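Local coordinates for putative lipoprotein YcdA (Bacillus subtilis subsp. subtilis str. 168, PDB 4R4G) that is of unknown function but is probably a membrane-anchored lipoprotein, with an Ig-like N-terminal domain and a mixed alpha/beta C-terminal domain, at residues A15-K20 against K123-K128; E81-S86 against K92-N97; A147-A152 against K168-N173; D187-A192 against Y274-Y279; S197-S202 against E270-A275. All coordinates share one frame; numbering follows the deposited sequence.

How the contacts relate
The five contacts follow the elongated chain from one domain into the other. Contacts 1 and 2 lie in the Ig-like part, with centres 14 Å apart, and contact 2 is nested inside the loop that contact 1 closes; the salt bridge from K20 NZ to E95 OE1, 2.8 Å, joins them. Contact 3 is separate, its centre 36 Å from that of contact 2. At the far end contacts 4 and 5 have centres 7 Å apart, share Y274 and A275, and touch, with L276 CD1 3.7 Å from Y199 CE1. Their centres lie 68 and 73 Å from that of contact 1. The Y189 side chain is about 4 Å from a bound tetraethylene glycol, probably from crystallisation.

Contact 1: residues A15-K20 against K123-K128; sequences AQVKIK and KSVTFK
V17 and I19 meet V125 and F127 mainly through apolar side chains. V17 divides its two methyls between the partners: CG2 lies 3.7 Å from V125 CG2, while CG1 reaches F127 CE1, also at 3.7 Å. The torsion accounts for this split, since CG1 is anti to the backbone N (chi1 -175°), which leaves CG2 beside that nitrogen and directed at V125. The second kind of interaction is CH-pi. I19 CD1 sits over one face of the F127 ring, 3.8 Å from its centroid and 26° off the ring normal, displaced toward the rim at the CG end. A third approach, the exception, comes from the backbone: V17 O stands at the ring edge, near the ring plane, with CZ the closest ring atom. F127 is therefore touched both on a face and at its edge by residues two apart on one strand.

The strands 16-20 and 125-128 run nearly parallel, their axes 8.8 Å apart and 16° from alignment, too far for backbone pairing. Strand 16-25 pairs with 9-11 and 39-48 in one sheet, and strand 125-130 pairs with 107-112 in the other, so this is face-to-face packing within the Ig-like sandwich; Y112 adds to it by touching V17. With three of the four residues buried, the chemistry implies cohesion by hydrophobic burial and ring-face contact.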
# COMPACT_ATOMS: atom_id res chain seq x y z
N ALA A 15 34.52 1.15 -22.75
CA ALA A 15 33.52 0.46 -21.93
C ALA A 15 32.31 -0.00 -22.74
O ALA A 15 32.02 0.57 -23.79
CB ALA A 15 33.06 1.34 -20.78
N GLN A 16 31.62 -1.05 -22.26
CA GLN A 16 30.40 -1.58 -22.88
C GLN A 16 29.28 -1.57 -21.85
O GLN A 16 29.42 -2.17 -20.78
CB GLN A 16 30.60 -2.98 -23.48
CG GLN A 16 29.34 -3.52 -24.18
CD GLN A 16 29.29 -5.02 -24.37
OE1 GLN A 16 29.28 -5.52 -25.50
NE2 GLN A 16 29.22 -5.76 -23.27
N VAL A 17 28.16 -0.90 -22.17
CA VAL A 17 27.04 -0.82 -21.25
C VAL A 17 25.86 -1.58 -21.82
O VAL A 17 25.52 -1.43 -22.99
CB VAL A 17 26.69 0.66 -20.92
CG1 VAL A 17 25.60 0.75 -19.85
CG2 VAL A 17 27.92 1.43 -20.49
N LYS A 18 25.24 -2.39 -20.98
CA LYS A 18 24.07 -3.18 -21.31
C LYS A 18 22.98 -2.85 -20.32
O LYS A 18 23.23 -2.87 -19.12
CB LYS A 18 24.37 -4.70 -21.27
CG LYS A 18 25.71 -5.12 -21.92
CD LYS A 18 25.85 -6.64 -22.05
CE LYS A 18 27.02 -7.17 -21.26
NZ LYS A 18 27.73 -8.26 -21.99
N ILE A 19 21.78 -2.53 -20.81
CA ILE A 19 20.65 -2.28 -19.94
C ILE A 19 19.88 -3.59 -19.80
O ILE A 19 19.19 -4.02 -20.73
CB ILE A 19 19.76 -1.13 -20.45
CG1 ILE A 19 20.57 0.15 -20.59
CG2 ILE A 19 18.56 -0.97 -19.53
CD1 ILE A 19 19.81 1.27 -21.04
N LYS A 20 20.03 -4.25 -18.64
CA LYS A 20 19.44 -5.55 -18.37
C LYS A 20 17.94 -5.46 -18.06
O LYS A 20 17.20 -6.34 -18.50
CB LYS A 20 20.20 -6.29 -17.26
CG LYS A 20 21.67 -6.54 -17.62
CD LYS A 20 22.23 -7.81 -16.97
CE LYS A 20 23.46 -8.32 -17.70
NZ LYS A 20 24.12 -9.45 -17.00
N LYS A 123 33.98 8.74 -25.68
CA LYS A 123 34.00 7.58 -24.77
C LYS A 123 32.62 7.28 -24.16
O LYS A 123 32.46 6.20 -23.59
CB LYS A 123 35.07 7.79 -23.66
CG LYS A 123 34.80 8.97 -22.70
CD LYS A 123 35.90 9.25 -21.65
CE LYS A 123 35.34 10.16 -20.56
NZ LYS A 123 36.37 10.96 -19.86
N SER A 124 31.64 8.22 -24.25
CA SER A 124 30.28 8.11 -23.67
C SER A 124 29.28 7.31 -24.52
O SER A 124 29.47 7.17 -25.71
CB SER A 124 29.70 9.50 -23.44
OG SER A 124 30.37 10.19 -22.40
N VAL A 125 28.22 6.77 -23.88
CA VAL A 125 27.13 6.05 -24.56
C VAL A 125 25.81 6.56 -24.01
O VAL A 125 25.71 6.85 -22.82
CB VAL A 125 27.16 4.50 -24.60
CG1 VAL A 125 28.21 3.97 -25.56
CG2 VAL A 125 27.30 3.89 -23.21
N THR A 126 24.82 6.65 -24.89
CA THR A 126 23.51 7.17 -24.58
C THR A 126 22.41 6.17 -25.04
O THR A 126 22.47 5.67 -26.15
CB THR A 126 23.38 8.59 -25.20
OG1 THR A 126 22.06 9.07 -24.98
CG2 THR A 126 23.66 8.64 -26.70
N PHE A 127 21.41 5.91 -24.18
CA PHE A 127 20.28 5.03 -24.50
C PHE A 127 18.95 5.75 -24.38
O PHE A 127 18.77 6.54 -23.47
CB PHE A 127 20.23 3.79 -23.58
CG PHE A 127 21.50 2.99 -23.47
CD1 PHE A 127 22.51 3.35 -22.57
CD2 PHE A 127 21.67 1.83 -24.21
CE1 PHE A 127 23.68 2.60 -22.46
CE2 PHE A 127 22.85 1.07 -24.10
CZ PHE A 127 23.85 1.46 -23.23
N LYS A 128 18.01 5.44 -25.27
CA LYS A 128 16.66 5.96 -25.18
C LYS A 128 15.80 4.90 -24.53
O LYS A 128 15.97 3.70 -24.81
CB LYS A 128 16.12 6.38 -26.55
CG LYS A 128 16.92 7.51 -27.18
CD LYS A 128 16.32 7.97 -28.45
CE LYS A 128 17.11 9.09 -29.10
NZ LYS A 128 16.58 9.38 -30.47

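Contact 2: residues E81-S86 against K92-N97; sequences EKLQGS and KSVEGN
L83 packs against strand 93-97, and its side chain can be traced outward. CB lies 3.6 Å from N97 O, with the CA of G96 slightly farther. CG, anti to the backbone N (chi1 178°), carries the branch toward the start of the strand. There CD1 comes to 3.8 Å from V94 CG2, the two side chains crossing at about a right angle, and rests equally near the backbone N of G96. The two backbone segments come close here: the CA atoms of L83 and G96 are 4.1 Å apart, and glycine has no side chain to intervene.

Two hydrogen bonds fix the N97 end. L83 N donates to N97 O at 2.9 Å, in the carbonyl plane and on a lone pair. N97 ND2 donates to E81 O at 3.1 Å, nearly straight at 165° and within its own amide plane, while N97 OD1 accepts from N44. At the other end S86 OG touches V94 CG2 at 3.4 Å.

Strand 93-102, one of the two outermost strands of its antiparallel sheet, pairs with strand 39-48; the irregular 81-86 segment runs along it roughly in reverse, which fits a connecting loop packed on an edge strand of an Ig-like domain.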
# COMPACT_ATOMS: atom_id res chain seq x y z
N GLU A 81 21.09 -2.18 -2.61
CA GLU A 81 20.35 -2.54 -3.82
C GLU A 81 20.75 -1.70 -5.03
O GLU A 81 20.15 -1.85 -6.10
CB GLU A 81 18.84 -2.34 -3.62
CG GLU A 81 18.07 -3.30 -2.72
CD GLU A 81 16.59 -2.93 -2.65
OE1 GLU A 81 16.02 -2.56 -3.70
OE2 GLU A 81 16.03 -2.97 -1.53
N LYS A 82 21.71 -0.78 -4.86
CA LYS A 82 22.13 0.13 -5.90
C LYS A 82 23.50 -0.24 -6.39
O LYS A 82 24.23 -0.91 -5.66
CB LYS A 82 22.11 1.57 -5.34
CG LYS A 82 22.08 2.67 -6.40
CD LYS A 82 21.87 4.02 -5.79
CE LYS A 82 22.20 5.10 -6.78
NZ LYS A 82 21.70 6.44 -6.37
N LEU A 83 23.86 0.19 -7.61
CA LEU A 83 25.18 -0.04 -8.18
C LEU A 83 26.24 0.50 -7.21
O LEU A 83 26.10 1.62 -6.70
CB LEU A 83 25.31 0.61 -9.57
CG LEU A 83 26.68 0.50 -10.27
CD1 LEU A 83 26.99 -0.93 -10.66
CD2 LEU A 83 26.72 1.36 -11.50
N GLN A 84 27.27 -0.31 -6.93
CA GLN A 84 28.28 0.09 -5.97
C GLN A 84 29.53 0.54 -6.66
O GLN A 84 29.96 -0.06 -7.66
CB GLN A 84 28.60 -1.03 -4.98
CG GLN A 84 27.41 -1.51 -4.13
CD GLN A 84 26.80 -0.47 -3.21
OE1 GLN A 84 27.49 0.21 -2.43
NE2 GLN A 84 25.49 -0.37 -3.25
N GLY A 85 30.11 1.60 -6.12
CA GLY A 85 31.37 2.16 -6.60
C GLY A 85 32.44 1.10 -6.51
O GLY A 85 32.70 0.55 -5.44
N SER A 86 33.00 0.74 -7.65
CA SER A 86 34.00 -0.31 -7.72
C SER A 86 34.99 -0.01 -8.83
O SER A 86 34.88 1.03 -9.48
CB SER A 86 33.31 -1.65 -7.95
OG SER A 86 32.49 -1.62 -9.10
N LYS A 92 36.47 -7.34 -17.31
CA LYS A 92 35.72 -7.53 -16.04
C LYS A 92 34.40 -6.74 -16.09
O LYS A 92 34.34 -5.69 -16.73
CB LYS A 92 36.56 -7.08 -14.83
CG LYS A 92 37.45 -8.17 -14.22
CD LYS A 92 38.33 -7.63 -13.06
CE LYS A 92 37.58 -7.29 -11.78
NZ LYS A 92 38.43 -6.55 -10.81
N SER A 93 33.35 -7.22 -15.40
CA SER A 93 32.06 -6.52 -15.43
C SER A 93 31.43 -6.32 -14.07
O SER A 93 31.43 -7.21 -13.22
CB SER A 93 31.06 -7.26 -16.32
OG SER A 93 31.56 -7.45 -17.63
N VAL A 94 30.84 -5.13 -13.89
CA VAL A 94 30.08 -4.76 -12.71
C VAL A 94 28.62 -4.71 -13.14
O VAL A 94 28.34 -4.40 -14.30
CB VAL A 94 30.59 -3.45 -12.04
CG1 VAL A 94 30.32 -2.23 -12.91
CG2 VAL A 94 30.01 -3.27 -10.65
N GLU A 95 27.71 -5.05 -12.26
CA GLU A 95 26.29 -5.03 -12.55
C GLU A 95 25.54 -4.46 -11.33
O GLU A 95 25.96 -4.65 -10.18
CB GLU A 95 25.82 -6.46 -12.93
CG GLU A 95 24.47 -6.55 -13.64
CD GLU A 95 23.87 -7.94 -13.80
OE1 GLU A 95 24.56 -8.84 -14.33
OE2 GLU A 95 22.67 -8.10 -13.45
N GLY A 96 24.48 -3.70 -11.57
CA GLY A 96 23.72 -3.09 -10.49
C GLY A 96 22.61 -2.20 -10.99
O GLY A 96 22.48 -1.97 -12.20
N ASN A 97 21.82 -1.67 -10.07
CA ASN A 97 20.66 -0.84 -10.37
C ASN A 97 20.94 0.64 -10.21
O ASN A 97 21.73 1.04 -9.36
CB ASN A 97 19.48 -1.21 -9.46
CG ASN A 97 18.93 -2.58 -9.64
OD1 ASN A 97 18.38 -2.95 -10.68
ND2 ASN A 97 18.92 -3.33 -8.56

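Contact 3: residues A147-A152 against K168-N173; sequences AKALSA and KITGAN
No flat side-chain group takes part where A149 and A152 meet I169 and T170: neither ring nor amide offers a face or an edge, and the nearby rings of F166 and Y153, touching A152 and T170 respectively, belong to neighbouring turns of the two helices. Methyls do the work instead. I169 CG2 comes down on the A149 position, 3.5 Å from its CA and 3.6 Å from its CB, meeting backbone as well as side chain. The same methyl extends to A152 CB at 4.4 Å, one turn farther along helix 145-157. T170 adds its CG2, 4.3 Å from A149 O.

With alanines at 149 and 152, helix 145-157 and the end of helix 165-170 come close in the C-terminal domain, consistent with the A149 CA to I169 CA distance of 5.9 Å. On another side of helix 145-157, L150 lies against V236 and A238 of strand 233-244 and V297 of strand 293-301.

Helix 165-170 ends at this contact. T170 OG1 accepts from A172 N at 3.3 Å, an ST turn, and is also bonded to F166 O. G171 follows the helix with positive phi (92°), and N173 then caps helix 174-192, its OD1 accepting from E176 N.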
# COMPACT_ATOMS: atom_id res chain seq x y z
N ALA A 147 -2.45 -2.31 -1.93
CA ALA A 147 -3.60 -1.47 -1.58
C ALA A 147 -4.88 -2.17 -2.02
O ALA A 147 -5.86 -2.17 -1.27
CB ALA A 147 -3.48 -0.10 -2.22
N LYS A 148 -4.84 -2.84 -3.19
CA LYS A 148 -5.96 -3.63 -3.72
C LYS A 148 -6.28 -4.71 -2.67
O LYS A 148 -7.42 -4.76 -2.18
CB LYS A 148 -5.64 -4.21 -5.13
CG LYS A 148 -5.51 -3.14 -6.25
CD LYS A 148 -5.24 -3.73 -7.66
CE LYS A 148 -4.71 -2.72 -8.68
NZ LYS A 148 -3.21 -2.78 -8.86
N ALA A 149 -5.26 -5.45 -2.22
CA ALA A 149 -5.37 -6.44 -1.16
C ALA A 149 -5.90 -5.82 0.16
O ALA A 149 -6.84 -6.39 0.72
CB ALA A 149 -4.04 -7.12 -0.93
N LEU A 150 -5.38 -4.66 0.62
CA LEU A 150 -5.88 -4.03 1.85
C LEU A 150 -7.38 -3.69 1.73
O LEU A 150 -8.15 -3.91 2.68
CB LEU A 150 -5.10 -2.79 2.28
CG LEU A 150 -5.69 -2.09 3.50
CD1 LEU A 150 -5.53 -2.93 4.77
CD2 LEU A 150 -5.17 -0.71 3.69
N SER A 151 -7.80 -3.19 0.56
CA SER A 151 -9.19 -2.84 0.28
C SER A 151 -10.08 -4.10 0.32
O SER A 151 -11.20 -4.00 0.82
CB SER A 151 -9.30 -2.13 -1.07
OG SER A 151 -10.56 -1.51 -1.26
N ALA A 152 -9.57 -5.27 -0.17
CA ALA A 152 -10.28 -6.57 -0.14
C ALA A 152 -10.54 -7.02 1.30
O ALA A 152 -11.62 -7.52 1.59
CB ALA A 152 -9.49 -7.63 -0.89
N LYS A 168 -7.72 -15.19 -3.95
CA LYS A 168 -6.72 -15.05 -5.02
C LYS A 168 -5.68 -13.98 -4.71
O LYS A 168 -4.48 -14.21 -4.86
CB LYS A 168 -7.39 -14.71 -6.39
CG LYS A 168 -8.50 -15.67 -6.85
CD LYS A 168 -9.48 -15.00 -7.85
CE LYS A 168 -10.71 -15.83 -8.12
NZ LYS A 168 -11.77 -15.04 -8.81
N ILE A 169 -6.16 -12.81 -4.28
CA ILE A 169 -5.37 -11.62 -4.00
C ILE A 169 -4.56 -11.73 -2.69
O ILE A 169 -3.40 -11.32 -2.68
CB ILE A 169 -6.36 -10.40 -4.01
CG1 ILE A 169 -6.56 -9.89 -5.45
CG2 ILE A 169 -6.00 -9.27 -3.05
CD1 ILE A 169 -7.63 -8.72 -5.58
N THR A 170 -5.14 -12.26 -1.60
CA THR A 170 -4.50 -12.28 -0.28
C THR A 170 -3.83 -13.60 0.14
O THR A 170 -2.87 -13.56 0.90
CB THR A 170 -5.53 -11.95 0.81
OG1 THR A 170 -6.49 -12.99 0.81
CG2 THR A 170 -6.24 -10.63 0.57
N GLY A 171 -4.40 -14.73 -0.25
CA GLY A 171 -3.90 -16.04 0.17
C GLY A 171 -4.56 -16.58 1.42
O GLY A 171 -4.43 -17.76 1.72
N ALA A 172 -5.28 -15.71 2.18
CA ALA A 172 -6.03 -16.05 3.40
C ALA A 172 -7.39 -16.60 3.03
O ALA A 172 -7.82 -16.37 1.91
CB ALA A 172 -6.18 -14.81 4.28
N ASN A 173 -8.08 -17.32 3.94
CA ASN A 173 -9.42 -17.77 3.60
C ASN A 173 -10.41 -16.89 4.34
O ASN A 173 -10.29 -16.72 5.56
CB ASN A 173 -9.63 -19.27 3.81
CG ASN A 173 -10.10 -19.71 5.16
OD1 ASN A 173 -11.31 -19.82 5.41
ND2 ASN A 173 -9.15 -20.07 6.01

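Contact 4: residues D187-A192 against Y274-Y279; sequences DGYLSA and YALQVY
An edge-to-face aromatic pair joins helix 174-192 to helix 268-283 in the helical part of the C-terminal domain. Y189 presents its edge to the face of Y279; the ring centroids are 5.8 Å apart and the planes meet at 87°, which supports a T-shaped assignment. The nearest approach is made by the phenolic oxygen: Y189 OH lies 3.7 Å from Y279 CD2 and approaches that ring obliquely. Just behind it, Y189 CE1 is 4.1 Å from Y279 CE2.

The other edge of the same ring is occupied too. L276 CD2 lies near the Y189 ring plane, 3.9 Å from CE2 and 3.8 Å from OH, so the end of the tyrosine is inserted between L276 and Y279, two residues one helical turn apart. Both tyrosines hold CG anti to the backbone N (chi1 176° for Y189 and -169° for Y279), and in each case the ring is thereby carried across to the opposing helix.

Further helices close in around the pair. L276 and Y279 both touch I208 of helix 203-219, and Y279 also meets L248 and I252 of helix 248-260. Y189, partly exposed, is about 4 Å from a bound tetraethylene glycol, probably a crystallisation component. The arrangement is a T-shaped tyrosine pair between two helices of the C-terminal domain, with L276 at the second edge of Y189.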
# COMPACT_ATOMS: atom_id res chain seq x y z
N ASP A 187 -16.87 -10.12 21.42
CA ASP A 187 -16.24 -10.28 22.73
C ASP A 187 -15.76 -8.92 23.25
O ASP A 187 -15.94 -8.61 24.43
CB ASP A 187 -15.07 -11.29 22.63
CG ASP A 187 -15.47 -12.76 22.51
OD1 ASP A 187 -16.68 -13.04 22.24
OD2 ASP A 187 -14.59 -13.63 22.66
N GLY A 188 -15.20 -8.12 22.35
CA GLY A 188 -14.71 -6.78 22.64
C GLY A 188 -15.83 -5.80 22.93
O GLY A 188 -15.65 -4.90 23.75
N TYR A 189 -16.98 -5.98 22.25
CA TYR A 189 -18.17 -5.14 22.43
C TYR A 189 -18.72 -5.34 23.85
O TYR A 189 -18.95 -4.35 24.56
CB TYR A 189 -19.25 -5.42 21.35
CG TYR A 189 -20.52 -4.63 21.57
CD1 TYR A 189 -20.66 -3.34 21.07
CD2 TYR A 189 -21.57 -5.14 22.34
CE1 TYR A 189 -21.80 -2.58 21.32
CE2 TYR A 189 -22.71 -4.38 22.61
CZ TYR A 189 -22.82 -3.10 22.09
OH TYR A 189 -23.95 -2.36 22.35
N LEU A 190 -18.94 -6.61 24.25
CA LEU A 190 -19.47 -7.00 25.55
C LEU A 190 -18.65 -6.46 26.71
O LEU A 190 -19.22 -5.96 27.68
CB LEU A 190 -19.53 -8.53 25.67
CG LEU A 190 -20.55 -9.25 24.83
CD1 LEU A 190 -20.42 -10.73 25.02
CD2 LEU A 190 -21.96 -8.80 25.16
N SER A 191 -17.31 -6.55 26.60
CA SER A 191 -16.39 -6.07 27.63
C SER A 191 -16.45 -4.54 27.72
O SER A 191 -16.56 -4.02 28.84
CB SER A 191 -14.97 -6.55 27.35
OG SER A 191 -14.87 -7.94 27.61
N ALA A 192 -16.44 -3.84 26.56
CA ALA A 192 -16.51 -2.37 26.47
C ALA A 192 -17.83 -1.80 27.01
O ALA A 192 -17.86 -0.64 27.45
CB ALA A 192 -16.30 -1.92 25.03
N TYR A 274 -33.78 -4.71 24.44
CA TYR A 274 -34.37 -3.84 23.43
C TYR A 274 -33.33 -2.87 22.88
O TYR A 274 -33.33 -2.59 21.67
CB TYR A 274 -35.57 -3.07 24.01
CG TYR A 274 -36.18 -2.07 23.05
CD1 TYR A 274 -37.01 -2.48 22.01
CD2 TYR A 274 -35.93 -0.71 23.19
CE1 TYR A 274 -37.57 -1.56 21.12
CE2 TYR A 274 -36.49 0.22 22.31
CZ TYR A 274 -37.32 -0.20 21.29
OH TYR A 274 -37.86 0.72 20.42
N ALA A 275 -32.44 -2.34 23.74
CA ALA A 275 -31.40 -1.42 23.32
C ALA A 275 -30.47 -2.10 22.31
O ALA A 275 -30.15 -1.52 21.29
CB ALA A 275 -30.61 -0.92 24.52
N LEU A 276 -30.12 -3.38 22.56
CA LEU A 276 -29.25 -4.16 21.68
C LEU A 276 -29.94 -4.47 20.34
O LEU A 276 -29.26 -4.79 19.34
CB LEU A 276 -28.82 -5.47 22.38
CG LEU A 276 -27.98 -5.32 23.67
CD1 LEU A 276 -28.00 -6.57 24.47
CD2 LEU A 276 -26.55 -4.89 23.38
N GLN A 277 -31.29 -4.40 20.32
CA GLN A 277 -32.12 -4.64 19.15
C GLN A 277 -32.18 -3.40 18.24
O GLN A 277 -32.12 -3.55 17.02
CB GLN A 277 -33.54 -5.05 19.55
CG GLN A 277 -33.69 -6.48 20.04
CD GLN A 277 -35.04 -6.73 20.69
OE1 GLN A 277 -36.08 -6.17 20.30
NE2 GLN A 277 -35.04 -7.58 21.71
N VAL A 278 -32.38 -2.19 18.82
CA VAL A 278 -32.48 -0.95 18.04
C VAL A 278 -31.11 -0.51 17.51
O VAL A 278 -31.07 0.11 16.45
CB VAL A 278 -33.18 0.23 18.76
CG1 VAL A 278 -34.68 -0.02 18.89
CG2 VAL A 278 -32.55 0.54 20.11
N TYR A 279 -30.00 -0.83 18.25
CA TYR A 279 -28.61 -0.48 17.93
C TYR A 279 -28.32 -0.65 16.42
O TYR A 279 -27.95 0.34 15.79
CB TYR A 279 -27.59 -1.29 18.78
CG TYR A 279 -26.16 -0.79 18.68
CD1 TYR A 279 -25.45 -0.90 17.49
CD2 TYR A 279 -25.52 -0.23 19.78
CE1 TYR A 279 -24.14 -0.41 17.38
CE2 TYR A 279 -24.21 0.26 19.67
CZ TYR A 279 -23.52 0.15 18.48
OH TYR A 279 -22.23 0.63 18.38

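Contact 5: residues S197-S202 against E270-A275; sequences STYADS and EAVKYA
Y199 and K273 have the nearest CA atoms of the two segments, yet these are 9.5 Å apart, so side chains must span the separation. Segment 270-275 is regular helix, whereas in 197-202 residues 198-200 coil like a helix but lack its repeating hydrogen bonds. A local bond closes this turn: S202 OG donates to Y199 O at 2.6 Å. S202 is also the N-cap of helix 203-219, with a weak bond from L205 N to its OG.

The span is made by the Y199 ring, which a chi1 of -74° sends out toward helix 268-283. Its OH reaches the aliphatic part of K273, 3.4 Å from CE and 3.6 Å from CG, with the lysine chain running across the tyrosine at about a right angle. K273 CG lies at the ring edge, in plane, 3.9 Å from CE1. V272 CG1 approaches the same OH at 3.7 Å, obliquely to the ring. The lysine uses its methylenes here, while its NZ forms a salt bridge with E269.

This surface contact lays the loop between helices 174-192 and 203-219 against helix 268-283. Y199 also packs on L190 of helix 174-192, V272 touches L195, and A271 and A275 touch Y260 and V256 of helix 248-260.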
# COMPACT_ATOMS: atom_id res chain seq x y z
N SER A 197 -20.94 -12.24 29.37
CA SER A 197 -20.30 -12.97 28.26
C SER A 197 -21.28 -14.00 27.63
O SER A 197 -20.94 -14.68 26.66
CB SER A 197 -19.02 -13.66 28.74
N THR A 198 -22.52 -14.06 28.20
CA THR A 198 -23.66 -14.89 27.78
C THR A 198 -24.10 -14.45 26.36
O THR A 198 -24.10 -15.27 25.44
CB THR A 198 -24.81 -14.78 28.81
OG1 THR A 198 -25.33 -13.45 28.83
CG2 THR A 198 -24.38 -15.20 30.23
N TYR A 199 -24.39 -13.12 26.20
CA TYR A 199 -24.82 -12.43 24.97
C TYR A 199 -23.88 -12.65 23.75
O TYR A 199 -24.26 -12.24 22.64
CB TYR A 199 -24.93 -10.90 25.21
CG TYR A 199 -26.11 -10.42 26.04
CD1 TYR A 199 -27.37 -10.29 25.47
CD2 TYR A 199 -25.93 -9.96 27.34
CE1 TYR A 199 -28.45 -9.82 26.22
CE2 TYR A 199 -27.00 -9.47 28.09
CZ TYR A 199 -28.26 -9.41 27.52
OH TYR A 199 -29.32 -8.93 28.25
N ALA A 200 -22.68 -13.26 23.94
CA ALA A 200 -21.66 -13.51 22.90
C ALA A 200 -22.21 -14.31 21.71
O ALA A 200 -21.98 -13.91 20.56
CB ALA A 200 -20.44 -14.21 23.48
N ASP A 201 -22.94 -15.43 21.98
CA ASP A 201 -23.52 -16.21 20.89
C ASP A 201 -25.04 -16.06 20.96
O ASP A 201 -25.76 -16.98 21.36
CB ASP A 201 -23.04 -17.68 20.88
CG ASP A 201 -21.73 -17.93 20.11
OD1 ASP A 201 -21.45 -17.19 19.12
OD2 ASP A 201 -21.01 -18.90 20.45
N SER A 202 -25.50 -14.84 20.59
CA SER A 202 -26.90 -14.42 20.55
C SER A 202 -27.21 -13.66 19.26
O SER A 202 -26.32 -13.01 18.70
CB SER A 202 -27.25 -13.54 21.75
OG SER A 202 -26.69 -12.24 21.66
N GLU A 270 -35.18 -6.38 30.15
CA GLU A 270 -36.10 -6.07 29.04
C GLU A 270 -35.57 -4.89 28.18
O GLU A 270 -35.47 -5.01 26.95
CB GLU A 270 -37.49 -5.70 29.57
CG GLU A 270 -38.37 -6.84 30.04
CD GLU A 270 -39.55 -6.39 30.90
OE1 GLU A 270 -40.46 -5.72 30.36
OE2 GLU A 270 -39.55 -6.71 32.11
N ALA A 271 -35.22 -3.77 28.86
CA ALA A 271 -34.71 -2.53 28.30
C ALA A 271 -33.32 -2.69 27.69
O ALA A 271 -33.06 -2.06 26.66
CB ALA A 271 -34.69 -1.45 29.37
N VAL A 272 -32.44 -3.51 28.31
CA VAL A 272 -31.09 -3.77 27.79
C VAL A 272 -31.21 -4.54 26.47
O VAL A 272 -30.62 -4.13 25.48
CB VAL A 272 -30.18 -4.49 28.82
CG1 VAL A 272 -29.04 -5.26 28.14
CG2 VAL A 272 -29.62 -3.50 29.83
N LYS A 273 -32.02 -5.62 26.47
CA LYS A 273 -32.24 -6.45 25.29
C LYS A 273 -32.83 -5.63 24.14
O LYS A 273 -32.34 -5.75 23.01
CB LYS A 273 -33.13 -7.67 25.64
CG LYS A 273 -32.27 -8.84 26.15
CD LYS A 273 -32.98 -9.80 27.09
CE LYS A 273 -32.03 -10.88 27.57
NZ LYS A 273 -32.75 -12.03 28.19
N TYR A 274 -33.78 -4.71 24.44
CA TYR A 274 -34.37 -3.84 23.43
C TYR A 274 -33.33 -2.87 22.88
O TYR A 274 -33.33 -2.59 21.67
CB TYR A 274 -35.57 -3.07 24.01
CG TYR A 274 -36.18 -2.07 23.05
CD1 TYR A 274 -37.01 -2.48 22.01
CD2 TYR A 274 -35.93 -0.71 23.19
CE1 TYR A 274 -37.57 -1.56 21.12
CE2 TYR A 274 -36.49 0.22 22.31
CZ TYR A 274 -37.32 -0.20 21.29
OH TYR A 274 -37.86 0.72 20.42
N ALA A 275 -32.44 -2.34 23.74
CA ALA A 275 -31.40 -1.42 23.32
C ALA A 275 -30.47 -2.10 22.31
O ALA A 275 -30.15 -1.52 21.29
CB ALA A 275 -30.61 -0.92 24.52